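Local structure of mitogen activated protein kinase, putative (Leishmania donovani, 4QNY) at residues 230-235 with 259-264. The protein is a putative mitogen-activated protein kinase that binds an ATP analogue and magnesium and probably phosphorylates protein substrates. Residues are numbered along the deposited sequence; the frame is centred on the assembly and turned at random.
Sequences DRVNQL and QKYLKK
Tyr261 reaches from helix 256-264 to the first turn of helix 231-242, where it meets Val232 and Leu235. With CG anti to the backbone N (chi1 172°), the ring is directed at helix 231-242; the backbones come to 8.4 Å between Leu235 CA and Leu262 CA. Val232 CG1 comes in at a slant on the phenol end, 3.6 Å from Tyr261 CZ and 3.5 Å from Tyr261 OH. Leu235, one helical turn further on, has the largest area buried by the contact. Its side chain runs past that of Tyr261 in the opposite direction, and CD2 abuts the rim of the ring, almost level with it, at 4.1 Å from Tyr261 CD2. Leu235 is buried, whereas Val232 and Tyr261 are exposed. These van der Waals contacts join the segments without a hydrogen bond; Tyr261 OH is instead hydrogen-bonded to Asp236 OD1, just beyond Leu235, which ties the far end of the ring to the same helix. Judged by the family, the contact probably joins the counterpart of helix αG to a helix of the MAP kinase insert, in the C-terminal lobe and outside the nucleotide pocket: Leu235 also rests on Val197 of helix 194-197 and on Met198, while Leu262 packs on Phe294 and on Ile250 of helix 247-250.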
ATOM      1  N   ASP A 230      -5.815 -18.804   3.382  1.00 27.03           N
ATOM      2  CA  ASP A 230      -6.981 -18.566   2.540  1.00 24.18           C
ATOM      3  C   ASP A 230      -7.922 -17.600   3.251  1.00 17.48           C
ATOM      4  O   ASP A 230      -7.606 -17.115   4.337  1.00 22.27           O
ATOM      5  CB  ASP A 230      -7.695 -19.878   2.203  1.00 25.08           C
ATOM      6  CG  ASP A 230      -7.986 -20.719   3.431  1.00 21.32           C
ATOM      7  OD1 ASP A 230      -9.038 -20.502   4.068  1.00 21.02           O
ATOM      8  OD2 ASP A 230      -7.163 -21.601   3.758  1.00 19.05           O
ATOM      9  N   ARG A 231      -9.072 -17.323   2.641  1.00 15.68           N
ATOM     10  CA  ARG A 231      -9.993 -16.320   3.170  1.00 25.34           C
ATOM     11  C   ARG A 231     -10.532 -16.671   4.555  1.00 30.34           C
ATOM     12  O   ARG A 231     -10.420 -15.875   5.485  1.00 25.74           O
ATOM     13  CB  ARG A 231     -11.162 -16.109   2.208  1.00 14.87           C
ATOM     14  CG  ARG A 231     -12.221 -15.155   2.739  1.00 35.62           C
ATOM     15  CD  ARG A 231     -13.069 -14.596   1.613  1.00 43.83           C
ATOM     16  NE  ARG A 231     -12.266 -13.821   0.672  1.00 41.01           N
ATOM     17  CZ  ARG A 231     -12.699 -13.402  -0.512  1.00 44.65           C
ATOM     18  NH1 ARG A 231     -11.898 -12.704  -1.303  1.00 52.37           N
ATOM     19  NH2 ARG A 231     -13.933 -13.685  -0.907  1.00 39.12           N
ATOM     20  N   VAL A 232     -11.125 -17.853   4.683  1.00 26.74           N
ATOM     21  CA  VAL A 232     -11.665 -18.296   5.964  1.00 23.22           C
ATOM     22  C   VAL A 232     -10.559 -18.392   7.009  1.00 19.57           C
ATOM     23  O   VAL A 232     -10.734 -17.972   8.154  1.00 29.81           O
ATOM     24  CB  VAL A 232     -12.379 -19.657   5.838  1.00 22.92           C
ATOM     25  CG1 VAL A 232     -12.770 -20.190   7.212  1.00 22.03           C
ATOM     26  CG2 VAL A 232     -13.602 -19.527   4.946  1.00 17.12           C
ATOM     27  N   ASN A 233      -9.412 -18.929   6.603  1.00 20.50           N
ATOM     28  CA  ASN A 233      -8.267 -19.048   7.496  1.00 23.17           C
ATOM     29  C   ASN A 233      -7.742 -17.681   7.928  1.00 31.16           C
ATOM     30  O   ASN A 233      -7.215 -17.531   9.030  1.00 28.16           O
ATOM     31  CB  ASN A 233      -7.151 -19.853   6.830  1.00 24.38           C
ATOM     32  CG  ASN A 233      -6.005 -20.155   7.776  1.00 32.14           C
ATOM     33  OD1 ASN A 233      -4.861 -19.773   7.526  1.00 34.03           O
ATOM     34  ND2 ASN A 233      -6.309 -20.837   8.874  1.00 32.72           N
ATOM     35  N   GLN A 234      -7.892 -16.688   7.055  1.00 26.66           N
ATOM     36  CA  GLN A 234      -7.496 -15.323   7.377  1.00 22.10           C
ATOM     37  C   GLN A 234      -8.365 -14.771   8.502  1.00 24.03           C
ATOM     38  O   GLN A 234      -7.869 -14.115   9.418  1.00 20.72           O
ATOM     39  CB  GLN A 234      -7.590 -14.424   6.142  1.00 14.51           C
ATOM     40  CG  GLN A 234      -7.184 -12.977   6.384  1.00 13.95           C
ATOM     41  CD  GLN A 234      -5.710 -12.827   6.710  1.00 25.76           C
ATOM     42  OE1 GLN A 234      -4.877 -13.610   6.254  1.00 20.11           O
ATOM     43  NE2 GLN A 234      -5.382 -11.815   7.505  1.00 28.04           N
ATOM     44  N   LEU A 235      -9.662 -15.049   8.429  1.00 14.92           N
ATOM     45  CA  LEU A 235     -10.594 -14.622   9.467  1.00 20.53           C
ATOM     46  C   LEU A 235     -10.278 -15.311  10.790  1.00 17.41           C
ATOM     47  O   LEU A 235     -10.359 -14.696  11.852  1.00 19.59           O
ATOM     48  CB  LEU A 235     -12.038 -14.913   9.054  1.00 17.81           C
ATOM     49  CG  LEU A 235     -13.109 -14.480  10.057  1.00 16.43           C
ATOM     50  CD1 LEU A 235     -13.075 -12.973  10.262  1.00 20.37           C
ATOM     51  CD2 LEU A 235     -14.491 -14.933   9.610  1.00 15.06           C
ATOM     52  N   GLN A 259     -20.886 -14.087   8.686  1.00 31.87           N
ATOM     53  CA  GLN A 259     -21.392 -13.857  10.033  1.00 27.23           C
ATOM     54  C   GLN A 259     -21.812 -15.168  10.686  1.00 29.10           C
ATOM     55  O   GLN A 259     -21.614 -15.368  11.883  1.00 32.03           O
ATOM     56  CB  GLN A 259     -22.569 -12.881  10.004  1.00 17.62           C
ATOM     57  CG  GLN A 259     -22.203 -11.488   9.533  1.00 15.81           C
ATOM     58  CD  GLN A 259     -23.417 -10.618   9.292  1.00 22.06           C
ATOM     59  OE1 GLN A 259     -24.554 -11.064   9.439  1.00 41.17           O
ATOM     60  NE2 GLN A 259     -23.182  -9.366   8.917  1.00 26.11           N
ATOM     61  N   LYS A 260     -22.391 -16.059   9.886  1.00 17.10           N
ATOM     62  CA  LYS A 260     -22.847 -17.354  10.379  1.00 28.35           C
ATOM     63  C   LYS A 260     -21.677 -18.210  10.852  1.00 25.71           C
ATOM     64  O   LYS A 260     -21.751 -18.852  11.901  1.00 35.44           O
ATOM     65  CB  LYS A 260     -23.635 -18.091   9.295  1.00 28.99           C
ATOM     66  N   TYR A 261     -20.600 -18.213  10.074  1.00 17.76           N
ATOM     67  CA  TYR A 261     -19.409 -18.982  10.416  1.00 26.04           C
ATOM     68  C   TYR A 261     -18.742 -18.445  11.678  1.00 31.87           C
ATOM     69  O   TYR A 261     -18.256 -19.211  12.510  1.00 36.25           O
ATOM     70  CB  TYR A 261     -18.412 -18.972   9.255  1.00 21.84           C
ATOM     71  CG  TYR A 261     -17.070 -19.579   9.599  1.00 25.49           C
ATOM     72  CD1 TYR A 261     -16.892 -20.957   9.610  1.00 26.01           C
ATOM     73  CD2 TYR A 261     -15.978 -18.776   9.909  1.00 19.46           C
ATOM     74  CE1 TYR A 261     -15.668 -21.518   9.923  1.00 27.30           C
ATOM     75  CE2 TYR A 261     -14.750 -19.328  10.223  1.00 17.76           C
ATOM     76  CZ  TYR A 261     -14.601 -20.699  10.229  1.00 18.75           C
ATOM     77  OH  TYR A 261     -13.382 -21.252  10.542  1.00 27.43           O
ATOM     78  N   LEU A 262     -18.725 -17.123  11.812  1.00 17.32           N
ATOM     79  CA  LEU A 262     -18.064 -16.472  12.937  1.00 29.73           C
ATOM     80  C   LEU A 262     -18.791 -16.745  14.251  1.00 34.16           C
ATOM     81  O   LEU A 262     -18.175 -16.784  15.315  1.00 31.30           O
ATOM     82  CB  LEU A 262     -17.961 -14.964  12.688  1.00 35.98           C
ATOM     83  CG  LEU A 262     -17.178 -14.132  13.704  1.00 26.21           C
ATOM     84  CD1 LEU A 262     -15.815 -14.752  13.969  1.00 25.14           C
ATOM     85  CD2 LEU A 262     -17.029 -12.700  13.215  1.00 15.54           C
ATOM     86  N   LYS A 263     -20.103 -16.944  14.168  1.00 40.65           N
ATOM     87  CA  LYS A 263     -20.912 -17.193  15.356  1.00 32.22           C
ATOM     88  C   LYS A 263     -20.777 -18.630  15.856  1.00 39.09           C
ATOM     89  O   LYS A 263     -20.804 -18.876  17.062  1.00 46.49           O
ATOM     90  CB  LYS A 263     -22.381 -16.869  15.076  1.00 29.07           C
ATOM     91  CG  LYS A 263     -22.662 -15.385  14.916  1.00 20.73           C
ATOM     92  CD  LYS A 263     -24.080 -15.136  14.434  1.00 27.73           C
ATOM     93  CE  LYS A 263     -24.333 -13.652  14.215  1.00 34.18           C
ATOM     94  NZ  LYS A 263     -25.660 -13.398  13.586  1.00 33.57           N
ATOM     95  N   LYS A 264     -20.639 -19.571  14.926  0.50 35.22           N
ATOM     96  CA  LYS A 264     -20.474 -20.980  15.276  0.50 35.43           C
ATOM     97  C   LYS A 264     -19.071 -21.266  15.799  0.50 36.47           C
ATOM     98  O   LYS A 264     -18.811 -22.334  16.354  0.50 38.14           O
ATOM     99  CB  LYS A 264     -20.768 -21.877  14.069  0.50 30.31           C
ATOM    100  CG  LYS A 264     -22.245 -22.081  13.774  0.50 27.43           C
ATOM    101  CD  LYS A 264     -22.450 -23.113  12.673  0.50 27.09           C
ATOM    102  CE  LYS A 264     -21.971 -24.492  13.103  0.50 31.29           C
ATOM    103  NZ  LYS A 264     -22.813 -25.066  14.189  0.50 34.97           N
TER